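Local coordinates for putative uncharacterized protein (Cricetid herpesvirus 2, PDB 4ZKQ), which binds chemokines and is regarded as a decoy receptor of a rodent gammaherpesvirus, at residues A[209-214]-A[236-241]; A[289-294]-A[394-399]; A[38-43]-A[133-138]; A[307-312]-A[327-332]; A[97-102]-A[157-162]. All coordinates share one frame; numbering follows the deposited sequence.

How the contacts relate
The five contacts are spread over a long single chain rich in beta strands. Contacts 3 and 5 reach the same seven-strand sheet, their centres about 18 Å apart, and touch where Phe136 CZ meets Ile161 CG2 at 4.1 Å. Contacts 1, 2 and 4 all reach a second, branched sheet. Contacts 1 and 4 lie on opposite sides of the chain's centre, with centres about 28 Å apart. Contact 4 is nested within the loop that contact 2 closes, and their nearest atoms are about 7 Å apart. Contacts 2 and 5 are the most distant pair, about 55 Å between centres. The side chain of Ile209 in contact 1 is about 13 Å from a bound N-acetylglucosamine.

Contact 1. Residues A[209-214]-A[236-241]; sequences IATTLS and RVLLTA
The flat guanidinium of Arg236 is approached obliquely by a methyl of Leu213, whose CD1 comes to 3.8 Å from Arg236 NH1. These two side chains run side by side from neighbouring strands of an antiparallel beta sheet, where strand 233-244 returns along strand 206-223. Because Arg236 starts with CG anti to the backbone N (chi1 170°) and then stays extended, its chain reaches past the sheet backbone far enough for NH1 to be hydrogen-bonded to the backbone oxygen of Ser76. Leucine suits the place beside it, since one methyl, CD1, meets both the arginine NH1 and Leu238, with Leu213 CD1 and Leu238 CD1 4.3 Å apart. The backbones are zipped by six hydrogen bonds in three reciprocal pairs, of which Leu213 N to Arg236 O is nearly straight, 2.7 Å long with 174° at the hydrogen. Side chains alternate across the sheet. On the face with Ala210, Thr212, Val237 and Leu239, Thr212 OG1 lies 3.8 Å from Val237 CG2, and small Ala210 leaves CB 4.4 Å from Leu239 CD1. On the other face, Leu238 and Thr240 pack against Leu147 of strand 147-152, while Thr211 and Leu213 meet Leu190. The hydroxyls of buried Thr211 and Thr240 share one water: the same molecule lies 2.8 Å from Thr211 OG1 and 2.8 Å from Thr240 OG1, and donates a hydrogen bond to Ile209 O at 3.1 Å.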
# COMPACT_ATOMS: atom_id res chain seq x y z
N ILE A 209 -8.08 18.07 -3.33
CA ILE A 209 -6.83 18.02 -2.58
C ILE A 209 -5.80 17.24 -3.37
O ILE A 209 -6.09 16.14 -3.86
CB ILE A 209 -6.98 17.35 -1.21
CG1 ILE A 209 -8.09 18.01 -0.39
CG2 ILE A 209 -5.67 17.38 -0.43
CD1 ILE A 209 -9.00 17.00 0.25
N ALA A 210 -4.60 17.80 -3.48
CA ALA A 210 -3.46 17.09 -4.03
C ALA A 210 -2.58 16.61 -2.87
O ALA A 210 -2.20 17.41 -2.02
CB ALA A 210 -2.67 17.97 -4.98
N THR A 211 -2.31 15.31 -2.84
CA THR A 211 -1.42 14.73 -1.84
C THR A 211 -0.21 14.16 -2.55
O THR A 211 -0.36 13.26 -3.38
CB THR A 211 -2.11 13.63 -1.01
OG1 THR A 211 -3.20 14.20 -0.28
CG2 THR A 211 -1.13 12.99 -0.02
N THR A 212 0.97 14.68 -2.26
CA THR A 212 2.20 14.18 -2.86
C THR A 212 2.91 13.28 -1.86
O THR A 212 3.22 13.70 -0.74
CB THR A 212 3.11 15.34 -3.31
OG1 THR A 212 2.38 16.20 -4.19
CG2 THR A 212 4.34 14.81 -4.05
N LEU A 213 3.14 12.04 -2.27
CA LEU A 213 3.87 11.06 -1.47
C LEU A 213 5.26 10.91 -2.04
O LEU A 213 5.42 10.57 -3.21
CB LEU A 213 3.13 9.72 -1.47
CG LEU A 213 1.68 9.73 -0.99
CD1 LEU A 213 1.00 8.40 -1.26
CD2 LEU A 213 1.61 10.07 0.49
N SER A 214 6.28 11.15 -1.22
CA SER A 214 7.66 11.05 -1.66
C SER A 214 8.45 10.15 -0.72
O SER A 214 8.57 10.46 0.46
CB SER A 214 8.32 12.43 -1.73
OG SER A 214 7.52 13.34 -2.47
N ARG A 236 4.54 9.89 -5.84
CA ARG A 236 3.17 9.57 -6.23
C ARG A 236 2.29 10.74 -5.84
O ARG A 236 2.40 11.26 -4.73
CB ARG A 236 2.72 8.26 -5.55
CG ARG A 236 1.24 7.91 -5.68
CD ARG A 236 0.95 6.49 -5.14
NE ARG A 236 -0.48 6.25 -4.99
CZ ARG A 236 -1.06 5.69 -3.93
NH1 ARG A 236 -0.35 5.28 -2.89
NH2 ARG A 236 -2.38 5.53 -3.91
N VAL A 237 1.43 11.18 -6.76
CA VAL A 237 0.53 12.29 -6.48
C VAL A 237 -0.91 11.81 -6.54
O VAL A 237 -1.35 11.29 -7.57
CB VAL A 237 0.72 13.46 -7.46
CG1 VAL A 237 -0.30 14.56 -7.19
CG2 VAL A 237 2.13 14.02 -7.35
N LEU A 238 -1.61 11.96 -5.43
CA LEU A 238 -3.03 11.65 -5.37
C LEU A 238 -3.83 12.91 -5.63
O LEU A 238 -3.53 13.96 -5.05
CB LEU A 238 -3.42 11.08 -4.01
CG LEU A 238 -2.45 10.10 -3.35
CD1 LEU A 238 -2.99 9.69 -2.00
CD2 LEU A 238 -2.23 8.90 -4.22
N LEU A 239 -4.84 12.82 -6.48
CA LEU A 239 -5.78 13.91 -6.65
C LEU A 239 -7.14 13.43 -6.19
O LEU A 239 -7.72 12.52 -6.77
CB LEU A 239 -5.81 14.37 -8.11
CG LEU A 239 -6.59 15.66 -8.36
CD1 LEU A 239 -6.01 16.83 -7.57
CD2 LEU A 239 -6.62 15.97 -9.85
N THR A 240 -7.63 14.05 -5.12
CA THR A 240 -8.81 13.57 -4.42
C THR A 240 -9.88 14.65 -4.27
O THR A 240 -9.58 15.75 -3.82
CB THR A 240 -8.44 13.07 -3.01
OG1 THR A 240 -7.33 12.17 -3.11
CG2 THR A 240 -9.62 12.35 -2.38
N ALA A 241 -11.12 14.31 -4.63
CA ALA A 241 -12.28 15.16 -4.37
C ALA A 241 -13.02 14.72 -3.11
O ALA A 241 -13.44 13.56 -3.01
CB ALA A 241 -13.22 15.14 -5.57
O HOH W 1 -5.34 13.79 -2.00

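Contact 2. Residues A[289-294]-A[394-399]; sequences KQISYT and YYLDRV
Tyr293 OH gives its proton to a water 2.7 Å away, and the same water donates onward to Tyr395 O at 2.9 Å, a water bridge between the two chain segments. The water lies at the edge of the Tyr293 ring, in its plane. Over one face of that ring stands Tyr394, with CD1 3.3 Å above the plane and over its centre. The two side chains run past one another in opposite senses, with ring planes 35° apart, and a second water lies 3.2 Å from Tyr394 OH. Strand 290-296 belongs to a four-strand antiparallel sheet and strand 388-395 to the branched sheet, and here side chains of the first pack on the end of the second and on the loop that follows it. Leu396 CD1 lies 3.6 Å from Tyr293 OH. The extended CG1-CD1 branch of Ile291 (chi2 170°) pushes CD1 between Leu396 CG at 3.9 Å and Arg398 CG at 3.7 Å. The arginine chain bends at chi2 (-72°), so that its methylenes serve the hydrophobic cluster while NH1 turns back to Asp397 OD1 at 3.1 Å, in a salt bridge within the loop; Tyr286 OH is hydrogen-bonded to the same carboxylate oxygen. The chemistry implies a contact held chiefly by dispersion between rings and aliphatic carbons, with tyrosine polarity carried across by water and the guanidinium paired with Asp397, away from Ile291.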
# COMPACT_ATOMS: atom_id res chain seq x y z
N LYS A 289 4.74 -26.88 -19.18
CA LYS A 289 4.05 -26.84 -17.90
C LYS A 289 4.20 -25.47 -17.23
O LYS A 289 3.31 -25.02 -16.50
CB LYS A 289 4.58 -27.93 -16.97
CG LYS A 289 4.56 -29.32 -17.58
CD LYS A 289 5.16 -30.37 -16.64
CE LYS A 289 6.64 -30.13 -16.37
NZ LYS A 289 7.45 -30.07 -17.62
N GLN A 290 5.32 -24.80 -17.49
CA GLN A 290 5.59 -23.49 -16.90
C GLN A 290 6.62 -22.68 -17.69
O GLN A 290 7.39 -23.23 -18.47
CB GLN A 290 6.06 -23.65 -15.46
CG GLN A 290 7.45 -24.26 -15.32
CD GLN A 290 7.83 -24.49 -13.88
OE1 GLN A 290 6.98 -24.51 -12.99
NE2 GLN A 290 9.12 -24.68 -13.63
N ILE A 291 6.60 -21.37 -17.47
CA ILE A 291 7.63 -20.48 -17.99
C ILE A 291 8.55 -20.08 -16.84
O ILE A 291 8.08 -19.74 -15.76
CB ILE A 291 7.05 -19.19 -18.62
CG1 ILE A 291 5.88 -19.52 -19.54
CG2 ILE A 291 8.15 -18.43 -19.36
CD1 ILE A 291 5.12 -18.29 -20.01
N SER A 292 9.86 -20.13 -17.08
CA SER A 292 10.84 -19.74 -16.07
C SER A 292 11.64 -18.53 -16.53
O SER A 292 12.15 -18.49 -17.65
CB SER A 292 11.77 -20.91 -15.76
OG SER A 292 11.04 -22.02 -15.30
N TYR A 293 11.73 -17.54 -15.65
CA TYR A 293 12.53 -16.35 -15.90
C TYR A 293 13.65 -16.27 -14.87
O TYR A 293 13.43 -16.56 -13.70
CB TYR A 293 11.68 -15.09 -15.81
CG TYR A 293 10.44 -15.08 -16.67
CD1 TYR A 293 10.50 -14.76 -18.01
CD2 TYR A 293 9.20 -15.36 -16.11
CE1 TYR A 293 9.36 -14.74 -18.79
CE2 TYR A 293 8.05 -15.34 -16.88
CZ TYR A 293 8.14 -15.03 -18.22
OH TYR A 293 7.00 -15.01 -18.98
N THR A 294 14.83 -15.86 -15.32
CA THR A 294 15.93 -15.63 -14.40
C THR A 294 16.55 -14.26 -14.65
O THR A 294 16.48 -13.72 -15.76
CB THR A 294 17.02 -16.71 -14.52
OG1 THR A 294 17.66 -16.62 -15.80
CG2 THR A 294 16.42 -18.10 -14.36
N TYR A 394 6.39 -8.91 -16.73
CA TYR A 394 6.51 -10.03 -17.65
C TYR A 394 5.25 -10.13 -18.49
O TYR A 394 4.13 -10.13 -17.96
CB TYR A 394 6.76 -11.34 -16.90
CG TYR A 394 8.06 -11.35 -16.14
CD1 TYR A 394 9.23 -11.78 -16.75
CD2 TYR A 394 8.13 -10.93 -14.82
CE1 TYR A 394 10.42 -11.80 -16.08
CE2 TYR A 394 9.32 -10.95 -14.13
CZ TYR A 394 10.47 -11.39 -14.77
OH TYR A 394 11.68 -11.41 -14.13
N TYR A 395 5.44 -10.18 -19.81
CA TYR A 395 4.35 -10.28 -20.76
C TYR A 395 4.34 -11.70 -21.31
O TYR A 395 5.30 -12.13 -21.96
CB TYR A 395 4.49 -9.24 -21.88
CG TYR A 395 4.81 -7.87 -21.35
CD1 TYR A 395 4.04 -7.30 -20.35
CD2 TYR A 395 5.91 -7.15 -21.82
CE1 TYR A 395 4.34 -6.05 -19.84
CE2 TYR A 395 6.21 -5.90 -21.32
CZ TYR A 395 5.42 -5.36 -20.33
OH TYR A 395 5.71 -4.11 -19.82
N LEU A 396 3.27 -12.42 -21.02
CA LEU A 396 3.15 -13.83 -21.37
C LEU A 396 2.38 -14.01 -22.67
O LEU A 396 1.55 -13.17 -23.03
CB LEU A 396 2.43 -14.60 -20.25
CG LEU A 396 3.21 -14.99 -19.00
CD1 LEU A 396 3.73 -13.77 -18.26
CD2 LEU A 396 2.33 -15.83 -18.09
N ASP A 397 2.65 -15.11 -23.37
CA ASP A 397 1.81 -15.55 -24.48
C ASP A 397 1.21 -16.91 -24.14
O ASP A 397 0.71 -17.62 -25.01
CB ASP A 397 2.61 -15.61 -25.79
CG ASP A 397 3.91 -16.38 -25.65
OD1 ASP A 397 4.10 -17.08 -24.63
OD2 ASP A 397 4.75 -16.29 -26.57
N ARG A 398 1.27 -17.26 -22.86
CA ARG A 398 0.57 -18.42 -22.32
C ARG A 398 -0.53 -17.91 -21.39
O ARG A 398 -0.44 -16.79 -20.88
CB ARG A 398 1.52 -19.33 -21.55
CG ARG A 398 2.69 -19.85 -22.35
CD ARG A 398 2.27 -20.89 -23.37
NE ARG A 398 3.41 -21.57 -23.96
CZ ARG A 398 4.08 -21.14 -25.03
NH1 ARG A 398 3.72 -20.02 -25.65
NH2 ARG A 398 5.11 -21.83 -25.49
N VAL A 399 -1.56 -18.72 -21.18
CA VAL A 399 -2.60 -18.34 -20.24
C VAL A 399 -2.15 -18.77 -18.85
O VAL A 399 -1.72 -19.91 -18.64
CB VAL A 399 -3.98 -18.97 -20.61
CG1 VAL A 399 -4.00 -20.48 -20.36
CG2 VAL A 399 -5.10 -18.28 -19.85
O HOH W 2 7.08 -14.39 -21.63
O HOH W 3 13.85 -11.76 -16.40

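Contact 3. Residues A[38-43]-A[133-138]; sequences LPIKLP and QRLFFA
Ile40 drops onto the ring of Phe137, its CG1 3.4 Å above the ring plane and offset toward the rim. It is a CH-pi contact, lying 25° off the normal and 3.8 Å from the centroid. The ring is turned up to meet it because Phe137 places CG between its backbone N and carbonyl carbon (chi1 68°), a crowded position. Around the ring the loop wraps further: Pro39 CB touches Phe137 CZ at 3.6 Å, and Leu38 CD2 lies 3.8 Å from Phe137 CE2. The peptide before Pro39 is cis, and the turn there is consistent with Leu38, Pro39 and Ile40 all touching one ring. Residues 38-43 form the loop leading into helix 44-51, with Pro43 at its N-cap, and they pack over strand 132-143 of the seven-strand sheet. Farther along this strand the next bump is Leu135, whose CD1 butts into the notch formed by Ile40 CG2, 4.2 Å away, and Leu42 O at 3.6 Å. That carbonyl is buried here with no polar partner in the model. Ile40 and Leu135 cross at about a right angle, and both also rest on Val91 of strand 85-94. At the start of the helix, rigid Pro43 sets its CB 3.6 Å from Gln133 OE1, whose extended side chain bridges a backbone gap much like that at Phe137.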
# COMPACT_ATOMS: atom_id res chain seq x y z
N LEU A 38 -10.48 -8.29 15.65
CA LEU A 38 -11.37 -7.20 16.07
C LEU A 38 -12.36 -7.69 17.12
O LEU A 38 -12.85 -8.82 17.04
CB LEU A 38 -12.13 -6.62 14.88
CG LEU A 38 -11.30 -6.08 13.72
CD1 LEU A 38 -12.22 -5.47 12.67
CD2 LEU A 38 -10.30 -5.07 14.22
N PRO A 39 -12.68 -6.84 18.11
CA PRO A 39 -12.15 -5.48 18.22
C PRO A 39 -10.69 -5.47 18.66
O PRO A 39 -10.23 -6.43 19.29
CB PRO A 39 -13.05 -4.84 19.28
CG PRO A 39 -13.45 -5.99 20.15
CD PRO A 39 -13.60 -7.17 19.22
N ILE A 40 -9.98 -4.40 18.34
CA ILE A 40 -8.58 -4.27 18.70
C ILE A 40 -8.38 -4.44 20.20
O ILE A 40 -9.08 -3.83 21.00
CB ILE A 40 -8.03 -2.90 18.27
CG1 ILE A 40 -8.14 -2.74 16.75
CG2 ILE A 40 -6.57 -2.74 18.74
CD1 ILE A 40 -7.32 -3.74 15.95
N LYS A 41 -7.41 -5.28 20.56
CA LYS A 41 -7.09 -5.52 21.97
C LYS A 41 -5.58 -5.49 22.21
O LYS A 41 -5.11 -5.91 23.27
CB LYS A 41 -7.67 -6.87 22.42
CG LYS A 41 -7.16 -8.05 21.60
CD LYS A 41 -7.88 -9.35 21.95
CE LYS A 41 -7.51 -10.47 21.00
NZ LYS A 41 -7.85 -11.82 21.54
N LEU A 42 -4.84 -4.99 21.23
CA LEU A 42 -3.39 -4.91 21.31
C LEU A 42 -2.92 -3.49 21.05
O LEU A 42 -3.56 -2.75 20.29
CB LEU A 42 -2.74 -5.84 20.28
CG LEU A 42 -2.92 -7.35 20.44
CD1 LEU A 42 -2.30 -8.07 19.25
CD2 LEU A 42 -2.31 -7.84 21.75
N PRO A 43 -1.80 -3.08 21.67
CA PRO A 43 -1.25 -1.78 21.29
C PRO A 43 -0.74 -1.80 19.85
O PRO A 43 -0.48 -2.87 19.31
CB PRO A 43 -0.10 -1.57 22.28
CG PRO A 43 0.27 -2.93 22.74
CD PRO A 43 -1.00 -3.74 22.72
N GLN A 133 -3.79 2.85 26.97
CA GLN A 133 -3.89 3.61 25.73
C GLN A 133 -5.30 3.58 25.18
O GLN A 133 -5.96 2.54 25.17
CB GLN A 133 -2.93 3.06 24.68
CG GLN A 133 -1.47 3.11 25.10
CD GLN A 133 -0.54 2.68 23.98
OE1 GLN A 133 -0.86 1.77 23.22
NE2 GLN A 133 0.61 3.33 23.88
N ARG A 134 -5.76 4.74 24.73
CA ARG A 134 -7.04 4.87 24.06
C ARG A 134 -6.83 4.82 22.55
O ARG A 134 -6.14 5.67 21.99
CB ARG A 134 -7.72 6.17 24.48
CG ARG A 134 -9.19 6.26 24.15
CD ARG A 134 -10.02 5.33 25.01
NE ARG A 134 -11.44 5.55 24.80
CZ ARG A 134 -12.40 4.65 25.01
NH1 ARG A 134 -12.10 3.43 25.43
NH2 ARG A 134 -13.66 4.98 24.78
N LEU A 135 -7.42 3.82 21.90
CA LEU A 135 -7.29 3.65 20.46
C LEU A 135 -8.64 3.70 19.77
O LEU A 135 -9.66 3.32 20.35
CB LEU A 135 -6.62 2.32 20.13
CG LEU A 135 -5.25 2.04 20.74
CD1 LEU A 135 -4.79 0.64 20.37
CD2 LEU A 135 -4.24 3.07 20.30
N PHE A 136 -8.65 4.15 18.51
CA PHE A 136 -9.84 4.02 17.67
C PHE A 136 -9.49 3.20 16.43
O PHE A 136 -8.33 3.18 16.00
CB PHE A 136 -10.40 5.40 17.28
CG PHE A 136 -9.46 6.26 16.47
CD1 PHE A 136 -9.43 6.17 15.09
CD2 PHE A 136 -8.65 7.19 17.09
CE1 PHE A 136 -8.58 6.98 14.34
CE2 PHE A 136 -7.79 7.99 16.36
CZ PHE A 136 -7.76 7.89 14.99
N PHE A 137 -10.47 2.50 15.87
CA PHE A 137 -10.21 1.73 14.66
C PHE A 137 -11.41 1.60 13.73
O PHE A 137 -12.56 1.82 14.12
CB PHE A 137 -9.70 0.33 15.04
CG PHE A 137 -10.72 -0.55 15.70
CD1 PHE A 137 -10.87 -0.53 17.08
CD2 PHE A 137 -11.52 -1.40 14.95
CE1 PHE A 137 -11.81 -1.35 17.70
CE2 PHE A 137 -12.47 -2.22 15.57
CZ PHE A 137 -12.61 -2.18 16.95
N ALA A 138 -11.11 1.26 12.48
CA ALA A 138 -12.13 1.01 11.47
C ALA A 138 -11.56 0.09 10.42
O ALA A 138 -10.36 0.13 10.12
CB ALA A 138 -12.59 2.31 10.83

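Contact 4. Residues A[307-312]-A[327-332]; sequences PVLASV and AFVIPT
Val312 tucks CG1 over its own main chain (chi1 59°), and Phe328 carries its ring anti to the carbonyl carbon (chi1 -52°); together these put Val312 CG1 at the ring's edge, 4.1 Å from Phe328 CE1. Next to the ring sits Ala310, whose CB lies 4.2 Å from Phe328 CB and 4.3 Å from Ile330 CD1. Leu352 of strand 350-355 packs on Ala310 and Phe328 from this face. The strands involved, 308-315 and 324-330, form an antiparallel beta hairpin in which Val308 pairs with Ile330 and Ala310 with Phe328 as hydrogen-bonded pairs. Four backbone bonds join them. In one, Val308 N to Ile330 O at 2.8 Å, the donor stands above the carbonyl plane, 37° out of it, whereas Ile330 N, 2.7 Å from Val308 O, comes nearly in line with the C=O, though that bond is more bent at its hydrogen. The opposite face is set by Leu309, Val329, Ser311 and Ala327, with Leu309 CD1 reaching 4.4 Å from Val329 CG2. Beta-branched and aliphatic residues suit this buried, extended backbone. At the open end of the hairpin, beyond the last hydrogen-bonded pair, two prolines face each other: Pro307 CB packs 4.0 Å from Pro331 CA, and Thr332 OG1 is hydrogen-bonded to Glu306 O.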
# COMPACT_ATOMS: atom_id res chain seq x y z
N PRO A 307 15.35 -8.26 6.00
CA PRO A 307 14.77 -9.08 4.94
C PRO A 307 14.48 -8.33 3.65
O PRO A 307 14.47 -7.09 3.59
CB PRO A 307 13.47 -9.60 5.56
CG PRO A 307 13.60 -9.36 7.01
CD PRO A 307 14.43 -8.15 7.15
N VAL A 308 14.23 -9.13 2.62
CA VAL A 308 13.69 -8.66 1.36
C VAL A 308 12.27 -9.19 1.25
O VAL A 308 12.01 -10.35 1.58
CB VAL A 308 14.55 -9.14 0.16
CG1 VAL A 308 13.76 -9.14 -1.16
CG2 VAL A 308 15.81 -8.29 0.05
N LEU A 309 11.35 -8.33 0.83
CA LEU A 309 9.97 -8.71 0.60
C LEU A 309 9.76 -8.88 -0.89
O LEU A 309 10.12 -7.99 -1.67
CB LEU A 309 9.00 -7.67 1.15
CG LEU A 309 7.51 -7.97 0.98
CD1 LEU A 309 7.08 -9.15 1.84
CD2 LEU A 309 6.67 -6.75 1.30
N ALA A 310 9.20 -10.02 -1.28
CA ALA A 310 8.90 -10.27 -2.68
C ALA A 310 7.40 -10.38 -2.86
O ALA A 310 6.75 -11.17 -2.18
CB ALA A 310 9.61 -11.55 -3.16
N SER A 311 6.85 -9.55 -3.75
CA SER A 311 5.43 -9.59 -4.07
C SER A 311 5.29 -9.93 -5.54
O SER A 311 5.97 -9.33 -6.37
CB SER A 311 4.75 -8.24 -3.79
OG SER A 311 5.06 -7.75 -2.50
N VAL A 312 4.43 -10.89 -5.86
CA VAL A 312 4.20 -11.24 -7.25
C VAL A 312 2.71 -11.40 -7.49
O VAL A 312 1.99 -11.95 -6.66
CB VAL A 312 4.94 -12.54 -7.64
CG1 VAL A 312 4.50 -13.71 -6.78
CG2 VAL A 312 4.76 -12.86 -9.13
N ALA A 327 3.14 -13.63 -1.88
CA ALA A 327 4.23 -12.83 -1.33
C ALA A 327 5.16 -13.70 -0.51
O ALA A 327 4.73 -14.71 0.05
CB ALA A 327 3.68 -11.68 -0.51
N PHE A 328 6.43 -13.32 -0.48
CA PHE A 328 7.47 -14.08 0.20
C PHE A 328 8.35 -13.15 1.01
O PHE A 328 8.73 -12.09 0.53
CB PHE A 328 8.34 -14.84 -0.80
CG PHE A 328 7.56 -15.67 -1.75
CD1 PHE A 328 7.06 -15.12 -2.91
CD2 PHE A 328 7.32 -17.01 -1.49
CE1 PHE A 328 6.33 -15.88 -3.80
CE2 PHE A 328 6.60 -17.78 -2.37
CZ PHE A 328 6.10 -17.21 -3.53
N VAL A 329 8.67 -13.56 2.24
CA VAL A 329 9.67 -12.87 3.04
C VAL A 329 10.99 -13.62 2.92
O VAL A 329 11.04 -14.83 3.11
CB VAL A 329 9.28 -12.78 4.53
CG1 VAL A 329 10.18 -11.77 5.24
CG2 VAL A 329 7.83 -12.38 4.68
N ILE A 330 12.06 -12.89 2.62
CA ILE A 330 13.36 -13.49 2.40
C ILE A 330 14.37 -12.87 3.34
O ILE A 330 14.93 -11.81 3.05
CB ILE A 330 13.85 -13.32 0.94
CG1 ILE A 330 12.73 -13.66 -0.05
CG2 ILE A 330 15.08 -14.19 0.70
CD1 ILE A 330 13.09 -13.41 -1.50
N PRO A 331 14.60 -13.51 4.49
CA PRO A 331 15.61 -12.96 5.41
C PRO A 331 17.00 -13.06 4.80
O PRO A 331 17.22 -13.92 3.95
CB PRO A 331 15.47 -13.85 6.65
CG PRO A 331 14.98 -15.14 6.13
CD PRO A 331 14.08 -14.81 4.97
N THR A 332 17.91 -12.18 5.22
CA THR A 332 19.27 -12.18 4.70
C THR A 332 20.28 -12.52 5.80
O THR A 332 21.49 -12.43 5.59
CB THR A 332 19.63 -10.81 4.07
OG1 THR A 332 19.55 -9.78 5.06
CG2 THR A 332 18.69 -10.48 2.90

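Contact 5. Residues A[97-102]-A[157-162]; sequences PAHVAV and GHLCIQ
Cys160 SG is touched by two valines of the facing loop, Val102 CB at 4.0 Å and Val100 CG1 at 4.2 Å, so the sulfur lies against branched hydrocarbon. A chi1 of 57° swings Val100 CG1 to the sulfur. Val102 also rests CG2 on Gly157 CA at 4.0 Å. At the other end Pro97 crosses Leu159 at about a right angle, its CG 4.0 Å from Leu159 CB and its CD 3.4 Å from Leu159 O. The compact, puckered proline ring thus lies beside the carbonyl with one carbon and against the leucine side chain with another. These residues are presented by a short 3-10 turn at 157-160, in which Cys160 N donates to Gly157 O at 3.0 Å; Leu159 points toward the loop, and Cys160 brings its SG against the valines. Farther out, Cys160 is bonded to Cys96, the residue just before Pro97, which ties the two segments covalently. Trp94 of strand 85-94 packs on both Val102 and Cys160, and Gln162 NE2 is hydrogen-bonded to Glu95 O, holding the start of strand 161-169 to the end of its neighbour. The whole is a disulfide-tethered loop at the strand ends of the seven-strand sheet, beside two of its inner strands: a disulfide whose Cys160 sulfur packs on Val100 and Val102, joining the loop after strand 85-94 to the 3-10 turn that opens the adjacent strand.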
# COMPACT_ATOMS: atom_id res chain seq x y z
N PRO A 97 -4.63 16.76 24.59
CA PRO A 97 -4.04 17.61 25.63
C PRO A 97 -5.07 18.08 26.65
O PRO A 97 -6.27 18.07 26.37
CB PRO A 97 -3.48 18.79 24.83
CG PRO A 97 -3.17 18.24 23.49
CD PRO A 97 -4.12 17.10 23.24
N ALA A 98 -4.60 18.49 27.83
CA ALA A 98 -5.50 18.90 28.90
C ALA A 98 -6.35 20.10 28.50
O ALA A 98 -7.53 20.17 28.83
CB ALA A 98 -4.71 19.21 30.16
N HIS A 99 -5.75 21.03 27.76
CA HIS A 99 -6.39 22.30 27.45
C HIS A 99 -7.39 22.22 26.29
O HIS A 99 -8.18 23.14 26.09
CB HIS A 99 -5.33 23.35 27.15
CG HIS A 99 -4.59 23.12 25.86
ND1 HIS A 99 -4.99 23.65 24.67
CD2 HIS A 99 -3.47 22.40 25.61
CE1 HIS A 99 -4.14 23.27 23.71
NE2 HIS A 99 -3.22 22.52 24.26
N VAL A 100 -7.35 21.13 25.53
CA VAL A 100 -8.24 20.99 24.39
C VAL A 100 -9.47 20.16 24.78
O VAL A 100 -9.35 19.13 25.45
CB VAL A 100 -7.52 20.35 23.18
CG1 VAL A 100 -6.94 19.01 23.54
CG2 VAL A 100 -8.47 20.21 21.99
N ALA A 101 -10.64 20.65 24.38
CA ALA A 101 -11.91 20.04 24.75
C ALA A 101 -12.59 19.41 23.55
O ALA A 101 -13.52 19.98 22.98
CB ALA A 101 -12.83 21.09 25.38
N VAL A 102 -12.12 18.23 23.17
CA VAL A 102 -12.69 17.50 22.04
C VAL A 102 -13.08 16.11 22.52
O VAL A 102 -12.30 15.44 23.21
CB VAL A 102 -11.70 17.41 20.86
CG1 VAL A 102 -12.27 16.56 19.74
CG2 VAL A 102 -11.38 18.80 20.35
N GLY A 157 -8.44 20.00 17.36
CA GLY A 157 -8.84 18.61 17.21
C GLY A 157 -7.71 17.69 16.78
O GLY A 157 -7.55 16.60 17.33
N HIS A 158 -6.91 18.14 15.82
CA HIS A 158 -5.80 17.34 15.31
C HIS A 158 -4.82 16.93 16.41
O HIS A 158 -4.13 15.92 16.29
CB HIS A 158 -5.05 18.12 14.23
CG HIS A 158 -4.26 19.28 14.75
ND1 HIS A 158 -4.85 20.47 15.11
CD2 HIS A 158 -2.94 19.42 14.99
CE1 HIS A 158 -3.91 21.30 15.54
NE2 HIS A 158 -2.74 20.69 15.48
N LEU A 159 -4.76 17.71 17.48
CA LEU A 159 -3.81 17.45 18.56
C LEU A 159 -4.17 16.22 19.39
O LEU A 159 -3.37 15.76 20.20
CB LEU A 159 -3.71 18.66 19.50
CG LEU A 159 -3.18 19.96 18.89
CD1 LEU A 159 -3.26 21.08 19.91
CD2 LEU A 159 -1.76 19.80 18.39
N CYS A 160 -5.38 15.69 19.19
CA CYS A 160 -5.81 14.50 19.94
C CYS A 160 -5.35 13.20 19.26
O CYS A 160 -5.37 12.14 19.89
CB CYS A 160 -7.33 14.50 20.10
SG CYS A 160 -8.00 16.00 20.88
N ILE A 161 -4.94 13.28 18.00
CA ILE A 161 -4.50 12.08 17.28
C ILE A 161 -2.98 12.06 17.18
O ILE A 161 -2.40 12.76 16.36
CB ILE A 161 -5.13 12.03 15.87
CG1 ILE A 161 -6.66 12.13 15.97
CG2 ILE A 161 -4.74 10.73 15.17
CD1 ILE A 161 -7.32 12.59 14.69
N GLN A 162 -2.34 11.26 18.02
CA GLN A 162 -0.88 11.19 18.07
C GLN A 162 -0.29 10.47 16.86
O GLN A 162 0.77 10.85 16.35
CB GLN A 162 -0.40 10.49 19.33
CG GLN A 162 -0.28 11.40 20.54
CD GLN A 162 -1.62 11.84 21.07
OE1 GLN A 162 -2.64 11.18 20.85
NE2 GLN A 162 -1.64 12.97 21.77